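Local coordinates for protein flavin prenyltransferase PAD1, mitochondrial (Aspergillus niger, PDB 6QLG) that probably joins a dimethylallyl group to the N5 and C6 atoms of reduced flavin mononucleotide, making the prenylated flavin cofactor of a ferulic acid decarboxylase, at residues I57-A62 with G119-P124; M208-D213 with G217-W222; L174-T177 with V182-P185; F190-G195 with I201-G206. All blocks are in the same frame, centred on the assembly; numbering follows the deposited sequence.

Interaction 1: residues I57-A62 with G119-P124; sequences IKVLIA and GMIVVP
Ile-121 and Val-123 both touch a single residue of helix 53-65, Val-59. The strand enters through Gly-119 and Met-120. Backbone bonds from Gly-119 reach Val-44 on one neighbouring strand, and those from Met-120 reach Arg-155 and Val-157 on the other. Ile-121 then turns its side chain toward the helix. Its CG2 branch meets CG1 of Val-59 at 4.3 Å. Val-122 packs instead on Ala-46 and Leu-158. Val-123 brings the chain back to the helix, and its CG1 lies 4.2 Å from CG2 of Val-59. The two methyls of Val-59 are thus shared out, one to each partner. Its CG1 is anti to the backbone N (chi1 161°), which sets both branches facing the strand. The contact is purely apolar, and only 109 Å² is buried. Pro-124 follows through a cis peptide bond as the chain turns a corner, and its O accepts from Thr-48 OG1. The strand order is that of a Rossmann-like sheet. Strand 119-125 runs between strands 42-47 and 155-160, helix 53-65 lies over this part of the sheet, and helix 197-210 packs beside it through Val-205 on Val-59.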
loop_
_atom_site.group_PDB
_atom_site.type_symbol
_atom_site.label_atom_id
_atom_site.label_comp_id
_atom_site.label_asym_id
_atom_site.label_seq_id
_atom_site.Cartn_x
_atom_site.Cartn_y
_atom_site.Cartn_z
ATOM N N ILE B 57 15.841 18.638 31.229
ATOM C CA ILE B 57 16.422 18.906 32.543
ATOM C C ILE B 57 15.474 18.451 33.645
ATOM O O ILE B 57 15.890 17.809 34.619
ATOM C CB ILE B 57 16.777 20.399 32.676
ATOM C CG1 ILE B 57 17.972 20.747 31.786
ATOM C CG2 ILE B 57 17.076 20.754 34.126
ATOM C CD1 ILE B 57 18.097 22.225 31.480
ATOM N N LYS B 58 14.183 18.755 33.503
ATOM C CA LYS B 58 13.226 18.375 34.537
ATOM C C LYS B 58 12.970 16.874 34.552
ATOM O O LYS B 58 12.609 16.322 35.598
ATOM C CB LYS B 58 11.921 19.145 34.351
ATOM C CG LYS B 58 12.058 20.633 34.625
ATOM C CD LYS B 58 10.764 21.223 35.147
ATOM C CE LYS B 58 11.031 22.312 36.171
ATOM N NZ LYS B 58 10.298 22.054 37.440
ATOM N N VAL B 59 13.150 16.195 33.416
ATOM C CA VAL B 59 13.047 14.739 33.414
ATOM C C VAL B 59 14.178 14.128 34.234
ATOM O O VAL B 59 13.962 13.202 35.025
ATOM C CB VAL B 59 13.030 14.202 31.971
ATOM C CG1 VAL B 59 13.387 12.724 31.949
ATOM C CG2 VAL B 59 11.661 14.425 31.334
ATOM N N LEU B 60 15.401 14.642 34.066
ATOM C CA LEU B 60 16.532 14.135 34.836
ATOM C C LEU B 60 16.322 14.347 36.332
ATOM O O LEU B 60 16.635 13.467 37.142
ATOM C CB LEU B 60 17.825 14.811 34.377
ATOM C CG LEU B 60 18.414 14.368 33.037
ATOM C CD1 LEU B 60 19.507 15.329 32.593
ATOM C CD2 LEU B 60 18.951 12.951 33.129
ATOM N N ILE B 61 15.788 15.508 36.713
ATOM C CA ILE B 61 15.539 15.789 38.124
ATOM C C ILE B 61 14.457 14.868 38.670
ATOM O O ILE B 61 14.576 14.335 39.781
ATOM C CB ILE B 61 15.169 17.273 38.310
ATOM C CG1 ILE B 61 16.363 18.168 37.970
ATOM C CG2 ILE B 61 14.682 17.539 39.730
ATOM C CD1 ILE B 61 16.005 19.631 37.820
ATOM N N ALA B 62 13.389 14.653 37.896
ATOM C CA ALA B 62 12.288 13.817 38.361
ATOM C C ALA B 62 12.711 12.358 38.495
ATOM O O ALA B 62 12.294 11.670 39.434
ATOM C CB ALA B 62 11.094 13.946 37.415
ATOM N N GLY B 119 14.352 1.400 29.375
ATOM C CA GLY B 119 13.770 2.256 28.365
ATOM C C GLY B 119 14.627 3.474 28.100
ATOM O O GLY B 119 15.692 3.666 28.689
ATOM N N MET B 120 14.118 4.304 27.196
ATOM C CA MET B 120 14.828 5.479 26.723
ATOM C C MET B 120 13.808 6.552 26.388
ATOM O O MET B 120 12.748 6.253 25.830
ATOM C CB MET B 120 15.683 5.143 25.496
ATOM C CG MET B 120 16.302 6.339 24.792
ATOM S SD MET B 120 17.377 5.809 23.444
ATOM C CE MET B 120 18.267 7.325 23.096
ATOM N N ILE B 121 14.122 7.796 26.738
ATOM C CA ILE B 121 13.293 8.936 26.373
ATOM C C ILE B 121 14.180 9.987 25.722
ATOM O O ILE B 121 15.222 10.360 26.272
ATOM C CB ILE B 121 12.531 9.516 27.584
ATOM C CG1 ILE B 121 11.714 10.739 27.162
ATOM C CG2 ILE B 121 13.482 9.839 28.737
ATOM C CD1 ILE B 121 10.682 11.180 28.186
ATOM N N VAL B 122 13.783 10.437 24.535
ATOM C CA VAL B 122 14.453 11.521 23.829
ATOM C C VAL B 122 13.632 12.780 24.074
ATOM O O VAL B 122 12.514 12.912 23.565
ATOM C CB VAL B 122 14.601 11.222 22.331
ATOM C CG1 VAL B 122 15.443 12.294 21.656
ATOM C CG2 VAL B 122 15.220 9.844 22.121
ATOM N N VAL B 123 14.175 13.701 24.863
ATOM C CA VAL B 123 13.404 14.850 25.334
ATOM C C VAL B 123 14.306 16.074 25.455
ATOM O O VAL B 123 15.252 16.074 26.257
ATOM C CB VAL B 123 12.706 14.531 26.668
ATOM C CG1 VAL B 123 13.676 13.868 27.653
ATOM C CG2 VAL B 123 12.101 15.791 27.269
ATOM N N PRO B 124 14.082 17.128 24.658
ATOM C CA PRO B 124 13.116 17.113 23.555
ATOM C C PRO B 124 13.702 16.398 22.343
ATOM O O PRO B 124 14.921 16.216 22.286
ATOM C CB PRO B 124 12.889 18.597 23.273
ATOM C CG PRO B 124 14.197 19.230 23.632
ATOM C CD PRO B 124 14.750 18.435 24.790
#

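Interaction 2: residues M208-D213 with G217-W222; sequences MLDLFD and GDFERW. With DMA (dimethylallyl diphosphate), chain N.
Arg-221 grips the carboxylate of Asp-210 end-on, in a two-bond salt bridge. It ties the C-terminal tail to the end of helix 197-210, which closes in a Schellman motif with Asp-213 as the C-prime residue. NH1 donates to Asp-210 OD2 at 2.9 Å, almost straight at 178°. NH2 donates to Asp-210 OD1 at 2.8 Å and 158°, and OD1 receives it on its syn lone pair. The OD2 bond also falls on the syn side but tilts out of the carboxylate plane. Carboxylate and guanidinium planes are 31° apart. The arginine chain is extended from CG to NE and carries the guanidinium back to the helix end.

Both nitrogens have second acceptors. NH2 pairs with Asp-215 OD1, and NH1 bonds to Ser-114 O of the second subunit. Asp-210 OD2 also has a long, weak ion pair with Arg-207 NH1.

The ring tip of Phe-219 sits over one face of that guanidinium, its CZ 3.2 Å above the plane and offset toward the rim. Asp-210 OD2 lies at the edge of the phenyl ring, 4.0 Å from CZ of Phe-219. Next along, Trp-222 belongs to the dimethylallyl diphosphate pocket. Its backbone N bonds to Ser-114 OG of the second subunit, and its NE1 to Ala-107 O of the same subunit. The bound dimethylallyl group lies over one face of the indole, where its C5 comes 3.5 Å from Trp-222 CD2.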
loop_
_atom_site.group_PDB
_atom_site.type_symbol
_atom_site.label_atom_id
_atom_site.label_comp_id
_atom_site.label_asym_id
_atom_site.label_seq_id
_atom_site.Cartn_x
_atom_site.Cartn_y
_atom_site.Cartn_z
ATOM N N MET B 208 4.923 12.098 30.728
ATOM C CA MET B 208 5.966 11.343 30.037
ATOM C C MET B 208 6.360 10.107 30.831
ATOM O O MET B 208 6.423 8.997 30.290
ATOM C CB MET B 208 7.199 12.220 29.815
ATOM C CG MET B 208 7.042 13.344 28.822
ATOM S SD MET B 208 8.489 14.421 28.895
ATOM C CE MET B 208 7.791 15.941 28.253
ATOM N N LEU B 209 6.640 10.287 32.124
ATOM C CA LEU B 209 7.150 9.192 32.938
ATOM C C LEU B 209 6.073 8.170 33.276
ATOM O O LEU B 209 6.409 7.059 33.701
ATOM C CB LEU B 209 7.787 9.748 34.212
ATOM C CG LEU B 209 8.940 10.726 33.966
ATOM C CD1 LEU B 209 9.624 11.112 35.269
ATOM C CD2 LEU B 209 9.951 10.148 32.980
ATOM N N ASP B 210 4.794 8.519 33.098
ATOM C CA ASP B 210 3.734 7.518 33.190
ATOM C C ASP B 210 3.961 6.379 32.207
ATOM O O ASP B 210 3.614 5.229 32.496
ATOM C CB ASP B 210 2.369 8.159 32.928
ATOM C CG ASP B 210 1.837 8.923 34.124
ATOM O OD1 ASP B 210 2.321 8.685 35.250
ATOM O OD2 ASP B 210 0.927 9.756 33.935
ATOM N N LEU B 211 4.536 6.678 31.041
ATOM C CA LEU B 211 4.781 5.659 30.030
ATOM C C LEU B 211 5.856 4.663 30.444
ATOM O O LEU B 211 5.970 3.605 29.818
ATOM C CB LEU B 211 5.156 6.327 28.707
ATOM C CG LEU B 211 4.012 7.143 28.102
ATOM C CD1 LEU B 211 4.527 8.157 27.094
ATOM C CD2 LEU B 211 2.982 6.219 27.468
ATOM N N PHE B 212 6.642 4.975 31.475
ATOM C CA PHE B 212 7.566 4.024 32.078
ATOM C C PHE B 212 7.033 3.471 33.393
ATOM O O PHE B 212 7.806 2.913 34.181
ATOM C CB PHE B 212 8.933 4.675 32.297
ATOM C CG PHE B 212 9.570 5.190 31.039
ATOM C CD1 PHE B 212 10.326 4.352 30.235
ATOM C CD2 PHE B 212 9.411 6.513 30.657
ATOM C CE1 PHE B 212 10.913 4.824 29.075
ATOM C CE2 PHE B 212 9.994 6.991 29.498
ATOM C CZ PHE B 212 10.746 6.145 28.706
ATOM N N ASP B 213 5.732 3.629 33.642
ATOM C CA ASP B 213 5.089 3.210 34.886
ATOM C C ASP B 213 5.777 3.840 36.095
ATOM O O ASP B 213 6.151 3.167 37.058
ATOM C CB ASP B 213 5.049 1.684 34.993
ATOM C CG ASP B 213 4.360 1.040 33.805
ATOM O OD1 ASP B 213 3.248 1.485 33.448
ATOM O OD2 ASP B 213 4.929 0.091 33.227
ATOM N N GLY B 217 4.134 11.967 41.325
ATOM C CA GLY B 217 3.322 12.542 42.382
ATOM C C GLY B 217 3.437 14.041 42.502
ATOM O O GLY B 217 3.126 14.597 43.558
ATOM N N ASP B 218 3.876 14.723 41.445
ATOM C CA ASP B 218 4.122 16.159 41.493
ATOM C C ASP B 218 3.243 16.915 40.504
ATOM O O ASP B 218 3.603 18.001 40.046
ATOM C CB ASP B 218 5.601 16.457 41.245
ATOM C CG ASP B 218 6.464 16.169 42.461
ATOM O OD1 ASP B 218 5.924 16.173 43.588
ATOM O OD2 ASP B 218 7.680 15.937 42.295
ATOM N N PHE B 219 2.084 16.352 40.169
ATOM C CA PHE B 219 1.115 17.035 39.326
ATOM C C PHE B 219 -0.260 16.443 39.598
ATOM O O PHE B 219 -0.388 15.299 40.039
ATOM C CB PHE B 219 1.474 16.930 37.835
ATOM C CG PHE B 219 1.201 15.580 37.236
ATOM C CD1 PHE B 219 2.089 14.534 37.421
ATOM C CD2 PHE B 219 0.059 15.359 36.484
ATOM C CE1 PHE B 219 1.841 13.289 36.870
ATOM C CE2 PHE B 219 -0.194 14.118 35.932
ATOM C CZ PHE B 219 0.699 13.082 36.124
ATOM N N GLU B 220 -1.292 17.240 39.330
ATOM C CA GLU B 220 -2.669 16.857 39.621
ATOM C C GLU B 220 -3.211 16.023 38.467
ATOM O O GLU B 220 -3.407 16.533 37.359
ATOM C CB GLU B 220 -3.533 18.094 39.855
ATOM N N ARG B 221 -3.453 14.740 38.724
ATOM C CA ARG B 221 -4.093 13.889 37.735
ATOM C C ARG B 221 -5.568 14.253 37.608
ATOM O O ARG B 221 -6.201 14.714 38.562
ATOM C CB ARG B 221 -3.943 12.416 38.120
ATOM C CG ARG B 221 -2.505 11.997 38.355
ATOM C CD ARG B 221 -2.366 10.493 38.523
ATOM N NE ARG B 221 -0.958 10.108 38.565
ATOM C CZ ARG B 221 -0.192 9.954 37.489
ATOM N NH1 ARG B 221 -0.703 10.136 36.276
ATOM N NH2 ARG B 221 1.082 9.612 37.624
ATOM N N TRP B 222 -6.113 14.054 36.411
ATOM C CA TRP B 222 -7.512 14.384 36.173
ATOM C C TRP B 222 -8.427 13.462 36.970
ATOM O O TRP B 222 -8.240 12.243 37.003
ATOM C CB TRP B 222 -7.842 14.288 34.686
ATOM C CG TRP B 222 -9.286 14.564 34.380
ATOM C CD1 TRP B 222 -10.241 13.652 34.034
ATOM C CD2 TRP B 222 -9.938 15.840 34.398
ATOM N NE1 TRP B 222 -11.447 14.281 33.832
ATOM C CE2 TRP B 222 -11.287 15.624 34.050
ATOM C CE3 TRP B 222 -9.512 17.144 34.671
ATOM C CZ2 TRP B 222 -12.212 16.665 33.968
ATOM C CZ3 TRP B 222 -10.433 18.175 34.590
ATOM C CH2 TRP B 222 -11.768 17.929 34.243
HETATM C C1 DMA N . -7.104 15.106 29.289
HETATM O O1 DMA N . -6.276 14.006 29.553
HETATM C C2 DMA N . -8.567 14.669 29.318
HETATM C C3 DMA N . -9.413 15.235 30.154
HETATM C C4 DMA N . -10.870 14.785 30.176
HETATM C C5 DMA N . -8.943 16.335 31.104
HETATM P PA DMA N . -5.475 13.309 28.290
HETATM O O1A DMA N . -5.952 13.925 26.993
HETATM O O2A DMA N . -5.737 11.823 28.277
HETATM O O3A DMA N . -3.855 13.559 28.451
HETATM P PB DMA N . -3.213 14.866 29.218
HETATM O O1B DMA N . -4.108 16.060 29.005
HETATM O O2B DMA N . -1.849 15.172 28.644
HETATM O O3B DMA N . -3.100 14.564 30.693
#

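Interaction 3: residues L174-T177 with V182-P185; sequences LEVT and VIFP
Ile-183 meets Val-176 and Thr-177 through branched side chains, so no flat group enters the contact. The aromatic ring of Phe-184 lies away from it and packs on Met-208 and Leu-211. Ile-183 points toward the helix and touches it with two atoms. Its CD1 lies 3.8 Å from CG1 of Val-176, the two side chains crossing at about a right angle. Its CG1 passes 3.4 Å from the hydroxyl OG1 of Thr-177. CG1 of Ile-183 stands anti to the carbonyl carbon (chi1 -57°), and a second bend (chi2 -61°) carries CD1 to the valine.

Helix 167-178 and strand 182-183 are the last two elements of a beta-alpha-beta unit that starts with strand 155-160. The link between them is short, and Thr-177 and Val-182 have CA atoms 5.7 Å apart. On the sheet side, Val-182 and Phe-184 bond by backbone to strand 155-160.

A water joins the two segments. It accepts from Ile-183 N at 2.8 Å and donates to Thr-177 OG1, also at 2.8 Å. That hydroxyl is also hydrogen-bonded to Met-173 O, one turn back in the helix. Beyond the threonine, Leu-170 of the third subunit packs against its side chain.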
loop_
_atom_site.group_PDB
_atom_site.type_symbol
_atom_site.label_atom_id
_atom_site.label_comp_id
_atom_site.label_asym_id
_atom_site.label_seq_id
_atom_site.Cartn_x
_atom_site.Cartn_y
_atom_site.Cartn_z
ATOM N N LEU B 174 4.266 8.283 12.319
ATOM C CA LEU B 174 3.382 7.128 12.201
ATOM C C LEU B 174 4.183 5.837 12.081
ATOM O O LEU B 174 3.903 4.852 12.775
ATOM C CB LEU B 174 2.451 7.292 10.998
ATOM C CG LEU B 174 1.581 6.073 10.667
ATOM C CD1 LEU B 174 0.597 5.783 11.797
ATOM C CD2 LEU B 174 0.844 6.262 9.347
ATOM N N GLU B 175 5.197 5.830 11.215
ATOM C CA GLU B 175 5.914 4.594 10.929
ATOM C C GLU B 175 6.868 4.202 12.053
ATOM O O GLU B 175 7.065 3.007 12.296
ATOM C CB GLU B 175 6.653 4.719 9.592
ATOM C CG GLU B 175 5.691 4.716 8.397
ATOM C CD GLU B 175 6.382 4.822 7.046
ATOM O OE1 GLU B 175 7.628 4.891 7.001
ATOM O OE2 GLU B 175 5.667 4.843 6.022
ATOM N N VAL B 176 7.455 5.172 12.760
ATOM C CA VAL B 176 8.264 4.800 13.917
ATOM C C VAL B 176 7.367 4.346 15.064
ATOM O O VAL B 176 7.773 3.511 15.883
ATOM C CB VAL B 176 9.200 5.952 14.334
ATOM C CG1 VAL B 176 8.484 6.958 15.231
ATOM C CG2 VAL B 176 10.443 5.401 15.028
ATOM N N THR B 177 6.139 4.869 15.140
ATOM C CA THR B 177 5.175 4.366 16.115
ATOM C C THR B 177 4.881 2.891 15.867
ATOM O O THR B 177 4.876 2.077 16.798
ATOM C CB THR B 177 3.886 5.192 16.057
ATOM O OG1 THR B 177 4.106 6.477 16.650
ATOM C CG2 THR B 177 2.750 4.486 16.787
ATOM N N VAL B 182 6.943 5.636 20.946
ATOM C CA VAL B 182 5.811 6.433 21.405
ATOM C C VAL B 182 6.115 7.896 21.118
ATOM O O VAL B 182 7.117 8.435 21.604
ATOM C CB VAL B 182 5.528 6.214 22.899
ATOM C CG1 VAL B 182 4.386 7.115 23.358
ATOM C CG2 VAL B 182 5.213 4.749 23.175
ATOM N N ILE B 183 5.254 8.538 20.335
ATOM C CA ILE B 183 5.385 9.958 20.025
ATOM C C ILE B 183 4.653 10.754 21.099
ATOM O O ILE B 183 3.447 10.575 21.302
ATOM C CB ILE B 183 4.832 10.277 18.627
ATOM C CG1 ILE B 183 5.538 9.432 17.562
ATOM C CG2 ILE B 183 4.973 11.765 18.320
ATOM C CD1 ILE B 183 7.035 9.669 17.483
ATOM N N PHE B 184 5.379 11.639 21.787
ATOM C CA PHE B 184 4.833 12.462 22.867
ATOM C C PHE B 184 5.089 13.927 22.539
ATOM O O PHE B 184 6.085 14.509 22.995
ATOM C CB PHE B 184 5.453 12.084 24.215
ATOM C CG PHE B 184 4.737 12.671 25.416
ATOM C CD1 PHE B 184 4.821 14.027 25.709
ATOM C CD2 PHE B 184 3.994 11.861 26.258
ATOM C CE1 PHE B 184 4.165 14.562 26.808
ATOM C CE2 PHE B 184 3.338 12.390 27.362
ATOM C CZ PHE B 184 3.425 13.743 27.634
ATOM N N PRO B 185 4.225 14.566 21.758
ATOM C CA PRO B 185 4.355 16.011 21.548
ATOM C C PRO B 185 4.106 16.757 22.846
ATOM O O PRO B 185 3.111 16.498 23.539
ATOM C CB PRO B 185 3.274 16.324 20.500
ATOM C CG PRO B 185 2.322 15.183 20.561
ATOM C CD PRO B 185 3.089 13.984 21.022
HETATM O O HOH W 1 3.157 7.157 19.164
#

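Interaction 4: residues F190-G195 with I201-G206; sequences FYIKAG and IDQSVG. With DMA (dimethylallyl diphosphate), chain N.
Ile-192, at the end of the 3-10 segment 190-192, faces Gln-203 of helix 197-210, their CA atoms 8.4 Å apart. The apolar part of the contact is small. CG2 of Ile-192 lies 4.0 Å from CG of Gln-203, and CD1 of Ile-192 lies 4.1 Å from CB of Gln-203. The glutamine chain bends at chi2 (-92°), which turns its amide from the isoleucine to the ligand.

The polar ends meet at the terminal phosphate of dimethylallyl diphosphate. Tyr-191 OH donates to O3B of the ligand at 2.6 Å. Gln-203 NE2 also points to O3B, at 3.2 Å, but this bond is weak and bent (126°). A water bridges the same two side chains. It accepts from Gln-203 NE2 at 3.1 Å and donates to Tyr-191 OH at 3.3 Å. The tyrosine hydroxyl is therefore donor to the phosphate and acceptor from the water.

The tyrosine ring also serves the prenyl end. The ligand methyl C5 sits 3.6 Å above the ring plane of Tyr-191, over its centre, while phosphate oxygen O1B lies in plane at the edge. Trp-222 meets this ring nearly at a right angle. Arg-207 and, from the second subunit, Ser-112, Gly-113 and Lys-151 bind the diphosphate too. Together they form part of the prenyl-donor pocket of a flavin prenyltransferase, built across a subunit interface.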
loop_
_atom_site.group_PDB
_atom_site.type_symbol
_atom_site.label_atom_id
_atom_site.label_comp_id
_atom_site.label_asym_id
_atom_site.label_seq_id
_atom_site.Cartn_x
_atom_site.Cartn_y
_atom_site.Cartn_z
ATOM N N PHE B 190 -3.695 22.650 29.612
ATOM C CA PHE B 190 -4.180 23.882 30.225
ATOM C C PHE B 190 -5.272 23.645 31.261
ATOM O O PHE B 190 -5.535 24.537 32.073
ATOM C CB PHE B 190 -4.692 24.840 29.148
ATOM C CG PHE B 190 -3.616 25.357 28.233
ATOM C CD1 PHE B 190 -2.794 26.400 28.627
ATOM C CD2 PHE B 190 -3.425 24.800 26.980
ATOM C CE1 PHE B 190 -1.805 26.879 27.785
ATOM C CE2 PHE B 190 -2.441 25.274 26.133
ATOM C CZ PHE B 190 -1.630 26.315 26.538
ATOM N N TYR B 191 -5.907 22.468 31.263
ATOM C CA TYR B 191 -6.999 22.226 32.200
ATOM C C TYR B 191 -6.538 22.156 33.651
ATOM O O TYR B 191 -7.384 22.208 34.549
ATOM C CB TYR B 191 -7.749 20.940 31.832
ATOM C CG TYR B 191 -6.918 19.678 31.897
ATOM C CD1 TYR B 191 -6.702 19.020 33.104
ATOM C CD2 TYR B 191 -6.365 19.130 30.747
ATOM C CE1 TYR B 191 -5.948 17.864 33.164
ATOM C CE2 TYR B 191 -5.613 17.976 30.798
ATOM C CZ TYR B 191 -5.405 17.347 32.009
ATOM O OH TYR B 191 -4.654 16.197 32.065
ATOM N N ILE B 192 -5.232 22.034 33.907
ATOM C CA ILE B 192 -4.746 22.044 35.283
ATOM C C ILE B 192 -4.770 23.434 35.897
ATOM O O ILE B 192 -4.507 23.572 37.098
ATOM C CB ILE B 192 -3.315 21.473 35.375
ATOM C CG1 ILE B 192 -2.296 22.482 34.837
ATOM C CG2 ILE B 192 -3.217 20.150 34.630
ATOM C CD1 ILE B 192 -0.854 22.084 35.091
ATOM N N LYS B 193 -5.084 24.461 35.107
ATOM C CA LYS B 193 -5.140 25.849 35.565
ATOM C C LYS B 193 -3.822 26.250 36.232
ATOM O O LYS B 193 -3.736 26.500 37.434
ATOM C CB LYS B 193 -6.335 26.062 36.499
ATOM C CG LYS B 193 -7.683 25.816 35.831
ATOM C CD LYS B 193 -8.836 26.175 36.753
ATOM C CE LYS B 193 -9.490 24.929 37.327
ATOM N NZ LYS B 193 -10.722 25.255 38.095
ATOM N N ALA B 194 -2.788 26.299 35.398
ATOM C CA ALA B 194 -1.439 26.552 35.873
ATOM C C ALA B 194 -1.225 28.032 36.161
ATOM O O ALA B 194 -1.773 28.908 35.486
ATOM C CB ALA B 194 -0.415 26.078 34.842
ATOM N N GLY B 195 -0.412 28.303 37.179
ATOM C CA GLY B 195 0.004 29.645 37.509
ATOM C C GLY B 195 1.370 30.029 36.989
ATOM O O GLY B 195 1.821 31.152 37.238
ATOM N N ILE B 201 5.030 22.493 32.576
ATOM C CA ILE B 201 6.148 21.593 32.309
ATOM C C ILE B 201 6.114 20.402 33.259
ATOM O O ILE B 201 6.336 19.255 32.848
ATOM C CB ILE B 201 7.486 22.350 32.407
ATOM C CG1 ILE B 201 7.582 23.425 31.323
ATOM C CG2 ILE B 201 8.654 21.385 32.281
ATOM C CD1 ILE B 201 8.910 24.154 31.310
ATOM N N ASP B 202 5.834 20.654 34.541
ATOM C CA ASP B 202 5.802 19.575 35.526
ATOM C C ASP B 202 4.749 18.531 35.174
ATOM O O ASP B 202 4.971 17.328 35.351
ATOM C CB ASP B 202 5.539 20.142 36.923
ATOM C CG ASP B 202 6.729 20.901 37.484
ATOM O OD1 ASP B 202 7.868 20.652 37.037
ATOM O OD2 ASP B 202 6.521 21.750 38.376
ATOM N N GLN B 203 3.592 18.974 34.681
ATOM C CA GLN B 203 2.556 18.029 34.276
ATOM C C GLN B 203 2.998 17.213 33.066
ATOM O O GLN B 203 2.796 15.993 33.029
ATOM C CB GLN B 203 1.252 18.773 33.985
ATOM C CG GLN B 203 0.032 17.874 33.853
ATOM C CD GLN B 203 -0.229 17.446 32.417
ATOM O OE1 GLN B 203 0.466 17.871 31.494
ATOM N NE2 GLN B 203 -1.244 16.609 32.225
ATOM N N SER B 204 3.609 17.864 32.073
ATOM C CA SER B 204 4.096 17.141 30.900
ATOM C C SER B 204 5.144 16.107 31.287
ATOM O O SER B 204 5.115 14.971 30.799
ATOM C CB SER B 204 4.671 18.119 29.874
ATOM O OG SER B 204 3.675 18.999 29.385
ATOM N N VAL B 205 6.077 16.483 32.165
ATOM C CA VAL B 205 7.113 15.549 32.599
ATOM C C VAL B 205 6.492 14.367 33.331
ATOM O O VAL B 205 6.908 13.214 33.150
ATOM C CB VAL B 205 8.155 16.279 33.469
ATOM C CG1 VAL B 205 9.052 15.280 34.187
ATOM C CG2 VAL B 205 8.982 17.231 32.614
ATOM N N GLY B 206 5.480 14.629 34.161
ATOM C CA GLY B 206 4.812 13.541 34.856
ATOM C C GLY B 206 4.078 12.608 33.912
ATOM O O GLY B 206 4.043 11.394 34.127
HETATM C C1 DMA N . -7.104 15.106 29.289
HETATM O O1 DMA N . -6.276 14.006 29.553
HETATM C C2 DMA N . -8.567 14.669 29.318
HETATM C C3 DMA N . -9.413 15.235 30.154
HETATM C C4 DMA N . -10.870 14.785 30.176
HETATM C C5 DMA N . -8.943 16.335 31.104
HETATM P PA DMA N . -5.475 13.309 28.290
HETATM O O1A DMA N . -5.952 13.925 26.993
HETATM O O2A DMA N . -5.737 11.823 28.277
HETATM O O3A DMA N . -3.855 13.559 28.451
HETATM P PB DMA N . -3.213 14.866 29.218
HETATM O O1B DMA N . -4.108 16.060 29.005
HETATM O O2B DMA N . -1.849 15.172 28.644
HETATM O O3B DMA N . -3.100 14.564 30.693
HETATM O O HOH W 2 -2.850 15.681 34.719
#

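Interactions 1 and 3 are buried and hold helices to the parallel sheet. Interaction 1 is wholly apolar and lies near the centre of the chain, untouched by other subunits. Interaction 3 sits at the last strand, includes a water, and borders two other subunits. Interactions 2 and 4 both use helix 197-210 and both touch dimethylallyl diphosphate. Interaction 2 is a charged surface contact, whereas interaction 4 is largely buried and joins small apolar packing to phosphate binding. Phe-219 packs on Gln-203 and Gly-206, linking these two. The same helix ties in the others: Val-205 packs on Val-59, with a Lys-58 to Asp-202 salt bridge nearer the surface, and Met-208 packs on Phe-184 of interaction 3.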